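Local coordinates for DltD domain-containing protein (Beauveria bassiana, PDB 7D78) that probably releases polyketide chains by cyclising them into medium-ring lactones, as a thioesterase of the alpha/beta hydrolase fold, at residues G59-K64 against L191-S196; E65-D70 against Y216-A221; G136-A141 against P158-Y163; D169-Q174 against N200-A205. All coordinates share one frame; numbering follows the deposited sequence. Where two conformers were deposited one is given.

Contact 1: G59-K64 against L191-S196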
loop_
_atom_site.group_PDB
_atom_site.type_symbol
_atom_site.label_atom_id
_atom_site.label_comp_id
_atom_site.label_asym_id
_atom_site.label_seq_id
_atom_site.Cartn_x
_atom_site.Cartn_y
_atom_site.Cartn_z
ATOM N N GLY A 59 -4.030 15.791 -10.165
ATOM C CA GLY A 59 -3.798 15.870 -8.737
ATOM C C GLY A 59 -4.920 15.268 -7.904
ATOM O O GLY A 59 -5.841 14.616 -8.397
ATOM N N PHE A 60 -4.827 15.520 -6.599
ATOM C CA PHE A 60 -5.628 14.864 -5.571
ATOM C C PHE A 60 -7.114 15.146 -5.751
ATOM O O PHE A 60 -7.561 16.282 -5.574
ATOM C CB PHE A 60 -5.137 15.325 -4.197
ATOM C CG PHE A 60 -5.750 14.589 -3.030
ATOM C CD1 PHE A 60 -5.316 13.310 -2.684
ATOM C CD2 PHE A 60 -6.703 15.202 -2.241
ATOM C CE1 PHE A 60 -5.849 12.649 -1.584
ATOM C CE2 PHE A 60 -7.241 14.548 -1.136
ATOM C CZ PHE A 60 -6.815 13.273 -0.811
ATOM N N ASN A 61 -7.887 14.125 -6.117
ATOM C CA ASN A 61 -9.331 14.226 -6.351
ATOM C C ASN A 61 -9.678 15.128 -7.528
ATOM O O ASN A 61 -10.849 15.496 -7.689
ATOM C CB ASN A 61 -10.093 14.717 -5.105
ATOM C CG ASN A 61 -11.516 14.172 -5.043
ATOM O OD1 ASN A 61 -11.765 13.028 -5.442
ATOM N ND2 ASN A 61 -12.457 14.983 -4.555
ATOM N N CYS A 62 -8.706 15.499 -8.359
ATOM C CA CYS A 62 -8.968 16.370 -9.496
ATOM C C CYS A 62 -9.438 15.571 -10.702
ATOM O O CYS A 62 -9.113 14.387 -10.851
ATOM C CB CYS A 62 -7.719 17.173 -9.864
ATOM S SG CYS A 62 -7.201 18.233 -8.500
ATOM N N VAL A 63 -10.204 16.238 -11.569
ATOM C CA VAL A 63 -10.686 15.628 -12.796
ATOM C C VAL A 63 -9.841 16.134 -13.959
ATOM O O VAL A 63 -9.179 17.176 -13.884
ATOM C CB VAL A 63 -12.202 15.879 -13.039
ATOM C CG1 VAL A 63 -13.034 15.179 -11.955
ATOM C CG2 VAL A 63 -12.536 17.372 -13.102
ATOM N N LYS A 64 -9.863 15.370 -15.053
ATOM C CA LYS A 64 -8.981 15.625 -16.187
ATOM C C LYS A 64 -9.236 16.986 -16.828
ATOM O O LYS A 64 -8.336 17.523 -17.484
ATOM C CB LYS A 64 -9.152 14.505 -17.225
ATOM C CG LYS A 64 -10.614 14.330 -17.710
ATOM C CD LYS A 64 -10.833 12.967 -18.359
ATOM C CE LYS A 64 -12.250 12.845 -18.940
ATOM N NZ LYS A 64 -13.273 13.160 -17.895
ATOM N N LEU A 191 -16.200 13.525 3.069
ATOM C CA LEU A 191 -15.949 14.887 3.521
ATOM C C LEU A 191 -15.254 15.647 2.404
ATOM O O LEU A 191 -14.574 15.029 1.575
ATOM C CB LEU A 191 -15.091 14.901 4.795
ATOM C CG LEU A 191 -13.593 14.542 4.671
ATOM C CD1 LEU A 191 -12.883 14.900 5.954
ATOM C CD2 LEU A 191 -13.373 13.061 4.366
ATOM N N PRO A 192 -15.393 16.970 2.353
ATOM C CA PRO A 192 -14.561 17.763 1.448
ATOM C C PRO A 192 -13.100 17.609 1.823
ATOM O O PRO A 192 -12.769 17.598 3.017
ATOM C CB PRO A 192 -15.040 19.212 1.682
ATOM C CG PRO A 192 -16.295 19.105 2.476
ATOM C CD PRO A 192 -16.201 17.823 3.244
ATOM N N PRO A 193 -12.202 17.464 0.844
ATOM C CA PRO A 193 -10.770 17.356 1.173
ATOM C C PRO A 193 -10.220 18.579 1.889
ATOM O O PRO A 193 -9.163 18.482 2.529
ATOM C CB PRO A 193 -10.089 17.179 -0.194
ATOM C CG PRO A 193 -11.177 17.028 -1.203
ATOM C CD PRO A 193 -12.471 17.425 -0.606
ATOM N N PHE A 194 -10.882 19.733 1.762
ATOM C CA PHE A 194 -10.496 20.959 2.454
ATOM C C PHE A 194 -11.767 21.686 2.875
ATOM O O PHE A 194 -12.611 21.990 2.026
ATOM C CB PHE A 194 -9.631 21.861 1.558
ATOM C CG PHE A 194 -8.424 21.164 0.979
ATOM C CD1 PHE A 194 -8.505 20.509 -0.232
ATOM C CD2 PHE A 194 -7.208 21.172 1.652
ATOM C CE1 PHE A 194 -7.403 19.859 -0.769
ATOM C CE2 PHE A 194 -6.101 20.523 1.121
ATOM C CZ PHE A 194 -6.205 19.869 -0.096
ATOM N N ASN A 195 -11.916 21.942 4.174
ATOM C CA ASN A 195 -13.071 22.696 4.645
ATOM C C ASN A 195 -12.794 24.194 4.518
ATOM O O ASN A 195 -11.713 24.619 4.101
ATOM C CB ASN A 195 -13.445 22.289 6.077
ATOM C CG ASN A 195 -12.397 22.683 7.119
ATOM O OD1 ASN A 195 -11.605 23.600 6.926
ATOM N ND2 ASN A 195 -12.403 21.973 8.242
ATOM N N SER A 196 -13.783 25.008 4.900
ATOM C CA SER A 196 -13.673 26.455 4.733
ATOM C C SER A 196 -12.520 27.058 5.525
ATOM O O SER A 196 -12.046 28.145 5.174
ATOM C CB SER A 196 -14.981 27.130 5.140
ATOM O OG SER A 196 -15.212 26.911 6.515
#
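Pro193 meets the loop that follows strand 51-57 with two neighbouring ring carbons, each given to a different partner. Its CB lies in the plane of the Phe60 ring and at its edge, 4.0 Å from Phe60 CE2, so the proline abuts the rim of the aromatic and does not lie over a face. Phe60 reaches it because CG is anti to the backbone N (chi1 -172°), which sends the ring out from the turn toward the proline. The adjacent Pro193 CG faces the Asn61 amide, whose ND2 comes within 4.1 Å, the two side chains lying nearly at right angles. This is mere proximity; the amide spends its hydrogen bonds elsewhere, ND2 on Lys233 O and OD1 on Asn99 ND2, which fixes how it is turned. Next along, Phe194 turns its ring toward Phe60 without touching it. The loop that receives Pro193 is a type II turn from Gly59 to Cys62, closed by Cys62 N to Gly59 O at 3.0 Å, with Asn61 at positive phi. Phe60 N hydrogen-bonds a glycerol, probably from the crystallisation liquor; the loop after this strand commonly contributes to the oxyanion hole in alpha/beta hydrolases. Around the contact, strand 234-235 supplies Ile234, which touches Phe60, Asn61 and Pro193, Phe135 meets the Phe60 ring edge-to-face, and helix 210-220 receives Phe194 on Ala215 and Tyr216.

Contact 2: E65-D70 against Y216-A221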
loop_
_atom_site.group_PDB
_atom_site.type_symbol
_atom_site.label_atom_id
_atom_site.label_comp_id
_atom_site.label_asym_id
_atom_site.label_seq_id
_atom_site.Cartn_x
_atom_site.Cartn_y
_atom_site.Cartn_z
ATOM N N GLU A 65 -10.430 17.559 -16.642
ATOM C CA GLU A 65 -10.790 18.835 -17.259
ATOM C C GLU A 65 -10.165 20.038 -16.564
ATOM O O GLU A 65 -10.193 21.140 -17.122
ATOM C CB GLU A 65 -12.320 19.009 -17.277
ATOM C CG GLU A 65 -13.042 18.051 -18.201
ATOM C CD GLU A 65 -13.279 16.686 -17.571
ATOM O OE1 GLU A 65 -12.983 16.520 -16.363
ATOM O OE2 GLU A 65 -13.758 15.779 -18.293
ATOM N N MET A 66 -9.613 19.867 -15.367
ATOM C CA MET A 66 -9.024 20.980 -14.633
ATOM C C MET A 66 -7.602 21.202 -15.126
ATOM O O MET A 66 -6.740 20.340 -14.929
ATOM C CB MET A 66 -9.041 20.700 -13.134
ATOM C CG MET A 66 -10.438 20.501 -12.572
ATOM S SD MET A 66 -10.431 19.738 -10.931
ATOM C CE MET A 66 -9.445 20.861 -10.021
ATOM N N LEU A 67 -7.364 22.348 -15.788
ATOM C CA LEU A 67 -6.037 22.862 -16.155
ATOM C C LEU A 67 -5.326 22.054 -17.233
ATOM O O LEU A 67 -4.764 22.630 -18.174
ATOM C CB LEU A 67 -5.129 22.971 -14.921
ATOM C CG LEU A 67 -5.725 23.722 -13.713
ATOM C CD1 LEU A 67 -5.286 23.117 -12.381
ATOM C CD2 LEU A 67 -5.425 25.229 -13.750
ATOM N N LEU A 68 -5.352 20.727 -17.124
ATOM C CA LEU A 68 -4.549 19.895 -18.016
ATOM C C LEU A 68 -4.916 19.978 -19.499
ATOM O O LEU A 68 -4.004 19.786 -20.322
ATOM C CB LEU A 68 -4.607 18.437 -17.534
ATOM C CG LEU A 68 -4.206 18.259 -16.063
ATOM C CD1 LEU A 68 -4.006 16.779 -15.718
ATOM C CD2 LEU A 68 -2.950 19.060 -15.731
ATOM N N PRO A 69 -6.170 20.213 -19.916
ATOM C CA PRO A 69 -6.420 20.270 -21.365
ATOM C C PRO A 69 -5.557 21.290 -22.082
ATOM O O PRO A 69 -5.097 21.023 -23.201
ATOM C CB PRO A 69 -7.910 20.616 -21.443
ATOM C CG PRO A 69 -8.477 19.974 -20.215
ATOM C CD PRO A 69 -7.437 20.214 -19.159
ATOM N N ASP A 70 -5.303 22.441 -21.458
ATOM C CA ASP A 70 -4.432 23.437 -22.073
ATOM C C ASP A 70 -3.038 22.877 -22.324
ATOM O O ASP A 70 -2.451 23.110 -23.388
ATOM C CB ASP A 70 -4.356 24.680 -21.192
ATOM C CG ASP A 70 -5.667 25.427 -21.128
ATOM O OD1 ASP A 70 -6.453 25.337 -22.098
ATOM O OD2 ASP A 70 -5.911 26.103 -20.109
ATOM N N TYR A 216 -9.061 24.930 -0.634
ATOM C CA TYR A 216 -10.495 25.061 -0.408
ATOM C C TYR A 216 -11.154 25.896 -1.507
ATOM O O TYR A 216 -12.138 25.468 -2.123
ATOM C CB TYR A 216 -10.739 25.681 0.969
ATOM C CG TYR A 216 -12.150 26.194 1.153
ATOM C CD1 TYR A 216 -13.221 25.308 1.275
ATOM C CD2 TYR A 216 -12.416 27.559 1.193
ATOM C CE1 TYR A 216 -14.511 25.764 1.435
ATOM C CE2 TYR A 216 -13.709 28.027 1.357
ATOM C CZ TYR A 216 -14.749 27.124 1.476
ATOM O OH TYR A 216 -16.036 27.575 1.641
ATOM N N GLY A 217 -10.614 27.089 -1.777
ATOM C CA GLY A 217 -11.200 27.932 -2.810
ATOM C C GLY A 217 -11.129 27.299 -4.186
ATOM O O GLY A 217 -12.084 27.365 -4.962
ATOM N N PHE A 218 -10.000 26.666 -4.499
ATOM C CA PHE A 218 -9.830 26.017 -5.792
ATOM C C PHE A 218 -10.834 24.884 -5.981
ATOM O O PHE A 218 -11.448 24.754 -7.046
ATOM C CB PHE A 218 -8.399 25.503 -5.892
ATOM C CG PHE A 218 -8.089 24.791 -7.161
ATOM C CD1 PHE A 218 -7.946 25.490 -8.349
ATOM C CD2 PHE A 218 -7.888 23.425 -7.160
ATOM C CE1 PHE A 218 -7.634 24.839 -9.522
ATOM C CE2 PHE A 218 -7.558 22.770 -8.319
ATOM C CZ PHE A 218 -7.441 23.478 -9.513
ATOM N N MET A 219 -11.012 24.049 -4.953
ATOM C CA MET A 219 -11.945 22.929 -5.064
ATOM C C MET A 219 -13.389 23.411 -5.107
ATOM O O MET A 219 -14.229 22.814 -5.794
ATOM C CB MET A 219 -11.750 21.964 -3.896
ATOM C CG MET A 219 -10.445 21.187 -3.937
ATOM S SD MET A 219 -10.289 20.229 -5.456
ATOM C CE MET A 219 -8.849 19.234 -5.044
ATOM N N GLY A 220 -13.703 24.473 -4.358
ATOM C CA GLY A 220 -15.047 25.021 -4.318
ATOM C C GLY A 220 -15.377 25.947 -5.460
ATOM O O GLY A 220 -16.552 26.263 -5.670
ATOM N N ALA A 221 -14.365 26.380 -6.207
ATOM C CA ALA A 221 -14.553 27.238 -7.366
ATOM C C ALA A 221 -14.489 26.475 -8.678
ATOM O O ALA A 221 -14.421 27.103 -9.736
ATOM C CB ALA A 221 -13.526 28.371 -7.378
#
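Phe218 pushes the end of its ring between two side chains of the loop before helix 68-77. Leu67 CD1 sits 3.6 Å from Phe218 CZ and 4.1 Å from Phe218 CE1, so one methyl branch does the touching, and leucine and phenylalanine reach toward each other from opposite directions. Met66 comes to the same ring from its CE2 side with its terminal methyl CE, but the modelled approach is implausibly short and its exact value is doubtful. Both methyls approach the ring obliquely. A torsion explains the meeting: Phe218 has CG anti to the backbone N (chi1 179°), which extends the ring away from its helix.

Behind this first shell stands the backbone. Leu67, at positive phi, is the middle of a gamma turn closed by Leu68 N to Met66 O at 2.6 Å, a tight bend that presents both side chains to the same ring. On the other side, Gly220 N bonds to Tyr216 O at 2.9 Å in the last turn of helix 210-220. That helix belongs to the insertion between strands 150-156 and 259-264, where alpha/beta hydrolases commonly carry a cap. With Phe218 replaced by an alanine, the ring would be gone and Leu67 CD1 is likely to lose its partner, opening a gap beside the loop. With only carbon groups meeting, the contact depends on shape and dispersion, and lacks the directional hold of a polar bond.

Contact 3: G136-A141 against P158-Y163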
loop_
_atom_site.group_PDB
_atom_site.type_symbol
_atom_site.label_atom_id
_atom_site.label_comp_id
_atom_site.label_asym_id
_atom_site.label_seq_id
_atom_site.Cartn_x
_atom_site.Cartn_y
_atom_site.Cartn_z
ATOM N N GLY A 136 -0.631 13.569 -8.337
ATOM C CA GLY A 136 -0.461 12.732 -9.515
ATOM C C GLY A 136 0.982 12.580 -9.969
ATOM O O GLY A 136 1.336 11.573 -10.593
ATOM N N GLY A 137 1.824 13.580 -9.704
ATOM C CA GLY A 137 3.243 13.413 -9.989
ATOM C C GLY A 137 3.876 12.342 -9.123
ATOM O O GLY A 137 4.701 11.549 -9.593
ATOM N N THR A 138 3.483 12.293 -7.846
ATOM C CA THR A 138 4.015 11.278 -6.943
ATOM C C THR A 138 3.506 9.892 -7.327
ATOM O O THR A 138 4.266 8.920 -7.317
ATOM C CB THR A 138 3.636 11.637 -5.504
ATOM O OG1 THR A 138 3.968 13.011 -5.262
ATOM C CG2 THR A 138 4.372 10.760 -4.492
ATOM N N VAL A 139 2.225 9.796 -7.687
ATOM C CA VAL A 139 1.658 8.538 -8.176
ATOM C C VAL A 139 2.411 8.072 -9.415
ATOM O O VAL A 139 2.732 6.884 -9.562
ATOM C CB VAL A 139 0.152 8.714 -8.472
ATOM C CG1 VAL A 139 -0.374 7.548 -9.327
ATOM C CG2 VAL A 139 -0.651 8.835 -7.179
ATOM N N SER A 140 2.697 9.004 -10.332
ATOM C CA SER A 140 3.377 8.638 -11.568
ATOM C C SER A 140 4.769 8.079 -11.289
ATOM O O SER A 140 5.225 7.159 -11.974
ATOM C CB SER A 140 3.472 9.851 -12.505
ATOM O OG SER A 140 2.198 10.347 -12.877
ATOM N N ALA A 141 5.461 8.630 -10.295
ATOM C CA ALA A 141 6.783 8.117 -9.951
ATOM C C ALA A 141 6.707 6.666 -9.488
ATOM O O ALA A 141 7.571 5.856 -9.835
ATOM C CB ALA A 141 7.416 8.978 -8.868
ATOM N N PRO A 158 5.247 17.718 -6.957
ATOM C CA PRO A 158 4.845 16.480 -6.272
ATOM C C PRO A 158 4.650 16.705 -4.777
ATOM O O PRO A 158 5.392 17.454 -4.141
ATOM C CB PRO A 158 6.016 15.528 -6.542
ATOM C CG PRO A 158 7.183 16.424 -6.806
ATOM C CD PRO A 158 6.604 17.615 -7.523
ATOM N N ILE A 159 3.626 16.046 -4.219
ATOM C CA ILE A 159 3.361 16.046 -2.785
ATOM C C ILE A 159 3.899 14.743 -2.202
ATOM O O ILE A 159 3.546 13.652 -2.668
ATOM C CB ILE A 159 1.863 16.188 -2.475
ATOM C CG1 ILE A 159 1.331 17.567 -2.865
ATOM C CG2 ILE A 159 1.664 16.079 -0.978
ATOM C CD1 ILE A 159 -0.193 17.700 -2.640
ATOM N N LEU A 160 4.726 14.845 -1.157
ATOM C CA LEU A 160 5.459 13.695 -0.657
ATOM C C LEU A 160 5.188 13.347 0.800
ATOM O O LEU A 160 5.741 12.353 1.295
ATOM C CB LEU A 160 6.965 13.916 -0.855
ATOM C CG LEU A 160 7.378 14.132 -2.310
ATOM C CD1 LEU A 160 8.772 14.753 -2.366
ATOM C CD2 LEU A 160 7.350 12.810 -3.063
ATOM N N SER A 161 4.363 14.118 1.500
ATOM C CA SER A 161 3.968 13.798 2.866
ATOM C C SER A 161 2.548 14.310 3.070
ATOM O O SER A 161 2.069 15.164 2.315
ATOM C CB SER A 161 4.920 14.414 3.901
ATOM O OG SER A 161 4.937 15.828 3.773
ATOM N N PHE A 162 1.877 13.783 4.101
ATOM C CA PHE A 162 0.436 14.009 4.233
ATOM C C PHE A 162 -0.037 14.247 5.663
ATOM O O PHE A 162 -0.934 15.066 5.882
ATOM C CB PHE A 162 -0.311 12.828 3.609
ATOM C CG PHE A 162 0.045 12.624 2.168
ATOM C CD1 PHE A 162 -0.566 13.395 1.181
ATOM C CD2 PHE A 162 1.060 11.750 1.810
ATOM C CE1 PHE A 162 -0.210 13.261 -0.151
ATOM C CE2 PHE A 162 1.425 11.604 0.482
ATOM C CZ PHE A 162 0.784 12.358 -0.500
ATOM N N TYR A 163 0.540 13.541 6.629
ATOM C CA TYR A 163 0.104 13.621 8.015
ATOM C C TYR A 163 0.915 14.661 8.780
ATOM O O TYR A 163 2.144 14.692 8.684
ATOM C CB TYR A 163 0.256 12.259 8.695
ATOM C CG TYR A 163 -0.928 11.341 8.509
ATOM C CD1 TYR A 163 -1.092 10.604 7.337
ATOM C CD2 TYR A 163 -1.883 11.203 9.516
ATOM C CE1 TYR A 163 -2.183 9.757 7.172
ATOM C CE2 TYR A 163 -2.963 10.356 9.368
ATOM C CZ TYR A 163 -3.112 9.634 8.194
ATOM O OH TYR A 163 -4.199 8.806 8.060
#
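Thr138 hydrogen-bonds across from helix 135-146 to the loop after strand 150-156, its OG1 donating to Ile159 O at 2.7 Å. The hydroxyl does not use a lone pair of that oxygen: it stands 47° above the carbonyl plane, with a C=O...OG1 angle of 122°. Chi1 of -49° sets OG1 beside the backbone N, and the same rotation places CG2 anti to that nitrogen, on the side of Leu160.

A second bond stays inside the helix. Ser140 OG donates to Gly136 O at 2.7 Å, while the helical Ser140 N reaches this oxygen at 2.9 Å from the opposite face of its plane, so Gly136 O is gripped twice.

The apolar contact is Thr138 CG2 against Leu160 CD2 at 3.9 Å, the two side chains crossing at a slant. Pro158 CB makes a separate van der Waals contact beside the hydroxyl, 3.5 Å from Thr138 OG1. A valine in place of Thr138 would probably keep much of this packing but leave the buried Ile159 carbonyl without its hydroxyl donor.

Gly136 closes a GxSxG sequence, consistent with the nucleophile elbow of alpha/beta hydrolases, and Ile159 touches Ser134 and His296, probable members of the catalytic triad. Helix 247-251 touches both sides of the contact, Thr138 and Ala141 on the helix and Leu160 on the loop; helix 103-118 packs on Val139, and strand 150-156 lies against Ser140 and Ala141.

Contact 4: D169-Q174 against N200-A205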
loop_
_atom_site.group_PDB
_atom_site.type_symbol
_atom_site.label_atom_id
_atom_site.label_comp_id
_atom_site.label_asym_id
_atom_site.label_seq_id
_atom_site.Cartn_x
_atom_site.Cartn_y
_atom_site.Cartn_z
ATOM N N ASP A 169 -3.160 10.509 15.699
ATOM C CA ASP A 169 -3.936 9.544 16.480
ATOM C C ASP A 169 -5.437 9.815 16.377
ATOM O O ASP A 169 -6.238 8.873 16.324
ATOM C CB ASP A 169 -3.478 9.545 17.940
ATOM C CG ASP A 169 -2.092 8.937 18.104
ATOM O OD1 ASP A 169 -1.683 8.129 17.237
ATOM O OD2 ASP A 169 -1.414 9.275 19.085
ATOM N N LYS A 170 -5.836 11.086 16.339
ATOM C CA LYS A 170 -7.259 11.391 16.209
ATOM C C LYS A 170 -7.788 10.972 14.842
ATOM O O LYS A 170 -8.895 10.436 14.741
ATOM C CB LYS A 170 -7.505 12.879 16.453
ATOM C CG LYS A 170 -7.304 13.286 17.905
ATOM C CD LYS A 170 -7.901 14.657 18.204
ATOM C CE LYS A 170 -7.731 15.018 19.676
ATOM N NZ LYS A 170 -8.577 16.186 20.079
ATOM N N ALA A 171 -7.014 11.218 13.779
ATOM C CA ALA A 171 -7.415 10.749 12.451
ATOM C C ALA A 171 -7.511 9.224 12.395
ATOM O O ALA A 171 -8.446 8.681 11.800
ATOM C CB ALA A 171 -6.436 11.250 11.390
ATOM N N PHE A 172 -6.530 8.516 12.971
ATOM C CA PHE A 172 -6.606 7.057 13.014
ATOM C C PHE A 172 -7.864 6.601 13.735
ATOM O O PHE A 172 -8.530 5.654 13.304
ATOM C CB PHE A 172 -5.375 6.470 13.713
ATOM C CG PHE A 172 -4.113 6.503 12.883
ATOM C CD1 PHE A 172 -4.128 6.962 11.568
ATOM C CD2 PHE A 172 -2.902 6.091 13.436
ATOM C CE1 PHE A 172 -2.955 6.998 10.799
ATOM C CE2 PHE A 172 -1.731 6.119 12.680
ATOM C CZ PHE A 172 -1.759 6.576 11.354
ATOM N N LEU A 173 -8.191 7.248 14.856
ATOM C CA LEU A 173 -9.399 6.889 15.589
ATOM C C LEU A 173 -10.640 7.092 14.729
ATOM O O LEU A 173 -11.545 6.248 14.716
ATOM C CB LEU A 173 -9.488 7.716 16.870
ATOM C CG LEU A 173 -10.657 7.373 17.786
ATOM C CD1 LEU A 173 -10.666 5.872 18.141
ATOM C CD2 LEU A 173 -10.575 8.240 19.035
ATOM N N GLN A 174 -10.693 8.208 14.001
ATOM C CA GLN A 174 -11.829 8.489 13.127
ATOM C C GLN A 174 -11.952 7.435 12.038
ATOM O O GLN A 174 -13.061 7.008 11.691
ATOM C CB GLN A 174 -11.655 9.886 12.517
ATOM C CG GLN A 174 -12.884 10.531 11.862
ATOM C CD GLN A 174 -12.531 11.875 11.209
ATOM O OE1 GLN A 174 -11.375 12.286 11.228
ATOM N NE2 GLN A 174 -13.526 12.560 10.644
ATOM N N ASN A 200 -8.203 19.783 7.106
ATOM C CA ASN A 200 -8.706 18.429 6.937
ATOM C C ASN A 200 -8.151 17.589 8.077
ATOM O O ASN A 200 -7.229 18.021 8.783
ATOM C CB ASN A 200 -8.320 17.861 5.562
ATOM C CG ASN A 200 -6.836 17.938 5.298
ATOM O OD1 ASN A 200 -6.042 17.302 5.989
ATOM N ND2 ASN A 200 -6.449 18.713 4.287
ATOM N N PRO A 201 -8.703 16.385 8.297
ATOM C CA PRO A 201 -8.388 15.653 9.536
ATOM C C PRO A 201 -6.937 15.244 9.699
ATOM O O PRO A 201 -6.496 15.055 10.842
ATOM C CB PRO A 201 -9.302 14.423 9.452
ATOM C CG PRO A 201 -10.469 14.902 8.674
ATOM C CD PRO A 201 -9.864 15.789 7.609
ATOM N N ILE A 202 -6.178 15.052 8.617
ATOM C CA ILE A 202 -4.795 14.598 8.783
ATOM C C ILE A 202 -3.787 15.731 8.637
ATOM O O ILE A 202 -2.592 15.521 8.908
ATOM C CB ILE A 202 -4.441 13.448 7.810
ATOM C CG1 ILE A 202 -4.427 13.927 6.363
ATOM C CG2 ILE A 202 -5.420 12.273 7.968
ATOM C CD1 ILE A 202 -3.918 12.850 5.370
ATOM N N GLY A 203 -4.226 16.916 8.226
ATOM C CA GLY A 203 -3.318 18.041 8.068
ATOM C C GLY A 203 -2.537 18.070 6.769
ATOM O O GLY A 203 -1.409 18.575 6.748
ATOM N N MET A 204 -3.104 17.569 5.672
ATOM C CA MET A 204 -2.334 17.447 4.439
ATOM C C MET A 204 -2.441 18.712 3.596
ATOM O O MET A 204 -3.416 19.464 3.689
ATOM C CB MET A 204 -2.805 16.242 3.614
ATOM C CG MET A 204 -4.256 16.317 3.147
ATOM S SD MET A 204 -4.725 15.007 1.959
ATOM C CE MET A 204 -4.004 15.668 0.459
ATOM N N ALA A 205 -1.412 18.935 2.776
ATOM C CA ALA A 205 -1.469 19.864 1.640
ATOM C C ALA A 205 -1.806 21.290 2.071
ATOM O O ALA A 205 -2.623 21.971 1.445
ATOM C CB ALA A 205 -2.456 19.379 0.577
#
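Helix 168-183 runs past a type I turn from Asn200 to Gly203, and the two backbones come closest at Ala171 and Pro201, whose CA atoms are 5.8 Å apart. Such nearness suits the small side chain on the helix. Ala171 CB is 3.7 Å from Ile202 CG2 and 3.8 Å from Pro201 O, a methyl set against the turn. One helical turn on, Gln174 holds CG anti to the backbone N (chi1 -165°) and runs extended, its side chain crossing that of Pro201 at about a right angle and bringing OE1 3.5 Å from Pro201 CB.

The turn lies in the insertion between strands 150-156 and 259-264, the usual site of an alpha/beta hydrolase cap, and is braced by its own first residue. Asn200 OD1 takes Met204 N at 3.0 Å on a lone pair in its carbonyl plane, and Asn200 ND2 gives a nearly straight bond (167°) to Met204 O, so both amide atoms hold the chain that follows. Gly203, at phi 82°, adopts a conformation in which any side chain would collide with the carbonyl oxygen of Ile202.

Within the turn, Ile202 also packs on Tyr163 and Tyr239. Lys170, with Glu166, belongs to the sodium site. Asp169 OD2 forms a salt bridge with Lys256 NZ of the second subunit, and Phe172 and Leu173 pack on Ala145 and Arg148 of that subunit.

Overall arrangement
The four contacts form a graded series. Contacts 1 and 3 are buried, contact 4 is partly so, and contact 2 lies at the surface. Contacts 1 and 2 draw on one loop, 59-67, and both adjoin helix 210-220; Met219 of contact 2 touches the Phe60 carbonyl of contact 1. Contact 4 meets contact 1 through Asn200 and Pro193, and contact 3 through Tyr163 on Ile202, while contacts 2 and 4 stay apart, with centres about 24 Å from each other. Contact 3 alone has a polar bond between its segments, close to the probable nucleophile; the others rely on van der Waals contacts, contacts 1 and 2 joining the 59-67 loop to the insertion and contact 4 lying within it.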